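Extracellular ligand-binding receptor (Verminephrobacter eiseniae, PDB 4M88) probably binds an amino acid or a similar small solute outside the cytoplasm and delivers it to an ABC transporter for uptake. Local coordinates at residues A[216-220]-A[221-225]. Residues are numbered along the deposited sequence; the frame is centred on the assembly and turned at random.
Sequences AALRK and ADVTQ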
ATOM      1  N   ALA A 216      12.859  13.745  -6.415  1.00 11.99           N
ATOM      2  CA  ALA A 216      13.576  15.007  -6.268  1.00 11.92           C
ATOM      3  C   ALA A 216      14.918  14.938  -6.980  1.00 14.85           C
ATOM      4  O   ALA A 216      15.328  15.900  -7.629  1.00 12.96           O
ATOM      5  CB  ALA A 216      13.762  15.354  -4.812  1.00 15.68           C
ATOM      6  N   ALA A 217      15.594  13.798  -6.859  1.00 13.74           N
ATOM      7  CA  ALA A 217      16.895  13.621  -7.493  1.00 14.42           C
ATOM      8  C   ALA A 217      16.777  13.653  -9.014  1.00 12.86           C
ATOM      9  O   ALA A 217      17.612  14.261  -9.700  1.00 11.95           O
ATOM     10  CB  ALA A 217      17.533  12.324  -7.035  1.00 14.23           C
ATOM     11  N   LEU A 218      15.752  12.987  -9.540  1.00 13.13           N
ATOM     12  CA  LEU A 218      15.509  13.003 -10.979  1.00 13.60           C
ATOM     13  C   LEU A 218      15.231  14.425 -11.493  1.00 10.43           C
ATOM     14  O   LEU A 218      15.832  14.850 -12.479  1.00 11.73           O
ATOM     15  CB  LEU A 218      14.383  12.034 -11.357  1.00 10.09           C
ATOM     16  CG  LEU A 218      14.712  10.543 -11.249  1.00 10.88           C
ATOM     17  CD1 LEU A 218      13.444   9.701 -11.323  1.00 13.09           C
ATOM     18  CD2 LEU A 218      15.710  10.107 -12.341  1.00 15.81           C
ATOM     19  N   ARG A 219      14.345  15.162 -10.825  1.00 10.69           N
ATOM     20  CA  ARG A 219      14.046  16.535 -11.235  1.00 10.73           C
ATOM     21  C   ARG A 219      15.301  17.411 -11.188  1.00 16.47           C
ATOM     22  O   ARG A 219      15.551  18.208 -12.095  1.00 16.29           O
ATOM     23  CB  ARG A 219      12.940  17.159 -10.367  1.00 13.72           C
ATOM     24  CG  ARG A 219      11.560  16.558 -10.539  1.00 15.26           C
ATOM     25  CD  ARG A 219      11.208  16.289 -11.983  1.00 16.57           C
ATOM     26  NE  ARG A 219       9.778  16.026 -12.138  1.00 15.39           N
ATOM     27  CZ  ARG A 219       9.235  15.381 -13.172  1.00 18.19           C
ATOM     28  NH1 ARG A 219       9.997  14.910 -14.160  1.00 13.44           N
ATOM     29  NH2 ARG A 219       7.919  15.210 -13.223  1.00 16.91           N
ATOM     30  N   LYS A 220      16.105  17.242 -10.141  1.00 17.68           N
ATOM     31  CA  LYS A 220      17.359  17.988 -10.021  1.00 21.49           C
ATOM     32  C   LYS A 220      18.375  17.622 -11.107  1.00 20.18           C
ATOM     33  O   LYS A 220      19.231  18.432 -11.459  1.00 22.26           O
ATOM     34  CB  LYS A 220      17.982  17.781  -8.644  1.00 22.46           C
ATOM     35  CG  LYS A 220      17.406  18.703  -7.597  1.00 33.85           C
ATOM     36  CD  LYS A 220      18.184  18.620  -6.296  1.00 36.63           C
ATOM     37  CE  LYS A 220      17.961  19.864  -5.451  1.00 40.66           C
ATOM     38  NZ  LYS A 220      18.393  19.637  -4.040  1.00 43.49           N
ATOM     39  N   ALA A 221      18.276  16.405 -11.637  1.00 18.25           N
ATOM     40  CA  ALA A 221      19.146  15.985 -12.733  1.00 17.21           C
ATOM     41  C   ALA A 221      18.552  16.366 -14.089  1.00 18.84           C
ATOM     42  O   ALA A 221      19.030  15.910 -15.124  1.00 21.92           O
ATOM     43  CB  ALA A 221      19.422  14.492 -12.669  1.00 14.25           C
ATOM     44  N   ASP A 222      17.526  17.216 -14.061  1.00 16.74           N
ATOM     45  CA  ASP A 222      16.844  17.717 -15.260  1.00 20.55           C
ATOM     46  C   ASP A 222      16.150  16.601 -16.036  1.00 19.72           C
ATOM     47  O   ASP A 222      16.055  16.652 -17.267  1.00 20.92           O
ATOM     48  CB  ASP A 222      17.803  18.497 -16.174  1.00 27.64           C
ATOM     49  CG  ASP A 222      18.348  19.767 -15.517  1.00 42.39           C
ATOM     50  OD1 ASP A 222      17.629  20.375 -14.694  1.00 49.96           O
ATOM     51  OD2 ASP A 222      19.493  20.161 -15.837  1.00 47.11           O
ATOM     52  N   VAL A 223      15.677  15.587 -15.321  1.00 12.43           N
ATOM     53  CA  VAL A 223      14.812  14.598 -15.945  1.00 10.86           C
ATOM     54  C   VAL A 223      13.406  15.178 -15.863  1.00 13.53           C
ATOM     55  O   VAL A 223      12.768  15.130 -14.809  1.00 19.32           O
ATOM     56  CB  VAL A 223      14.896  13.235 -15.244  1.00 13.48           C
ATOM     57  CG1 VAL A 223      13.913  12.246 -15.873  1.00 15.89           C
ATOM     58  CG2 VAL A 223      16.302  12.694 -15.357  1.00 15.10           C
ATOM     59  N   THR A 224      12.954  15.767 -16.968  1.00 11.31           N
ATOM     60  CA  THR A 224      11.663  16.441 -17.021  1.00 19.22           C
ATOM     61  C   THR A 224      10.566  15.518 -17.557  1.00 20.05           C
ATOM     62  O   THR A 224       9.394  15.902 -17.613  1.00 18.78           O
ATOM     63  CB  THR A 224      11.748  17.674 -17.918  1.00 20.94           C
ATOM     64  OG1 THR A 224      12.228  17.279 -19.206  1.00 22.05           O
ATOM     65  CG2 THR A 224      12.723  18.682 -17.329  1.00 26.60           C
ATOM     66  N   GLN A 225      10.961  14.310 -17.952  1.00 13.98           N
ATOM     67  CA  GLN A 225      10.037  13.307 -18.498  1.00 11.80           C
ATOM     68  C   GLN A 225       9.018  12.875 -17.450  1.00 11.18           C
ATOM     69  O   GLN A 225       9.265  13.037 -16.242  1.00 16.93           O
ATOM     70  CB  GLN A 225      10.822  12.080 -18.979  1.00 16.11           C
ATOM     71  CG  GLN A 225      11.559  12.302 -20.302  1.00 20.44           C
ATOM     72  CD  GLN A 225      12.771  13.203 -20.153  1.00 30.06           C
ATOM     73  OE1 GLN A 225      13.361  13.297 -19.073  1.00 24.92           O
ATOM     74  NE2 GLN A 225      13.147  13.873 -21.241  1.00 34.45           N
TER
HETATM   75  O   HOH W   1       6.885  15.285 -16.087  1.00 24.62           O
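Val223 N reaches back to Leu218 O at 2.9 Å and Asp222 N to Arg219 O at 3.0 Å, the bond pair of the Schellman motif that ends helix 208-220, with Asp222, at positive phi, as its C-prime residue. Ala221 N still makes the last helical bond, to Ala217 O at 3.0 Å. The turn brings Val223 back beside the helix, where its CG2 lies 4.0 Å from Leu218 CD2; this apolar pair continues onto Ile194 and Ala195 of helix 184-195 and Val202 of strand 201-205. In this periplasmic-binding-protein fold the turn forms the link from helix 208-220 to strand 227-229, an alpha-to-beta step in the parallel part of the domain's sheet. Arg219 bends at chi2 (-42°), which swings its guanidinium round to the departing chain. A single nitrogen, NH1, grips two carbonyls at the edge of the group, Val223 O and Gln225 O, each at 2.9 Å, with N-H...O angles of 157° and 159°. NE bonds Gly246 O in the last turn of helix 235-247, and a water accepting from NH2 donates to Thr224 O, bonds that together should hold the guanidinium against rotation. A leucine in place of Arg219 would probably leave the Val223 and Gln225 carbonyls without this donor and the loop freer to shift against the helix end.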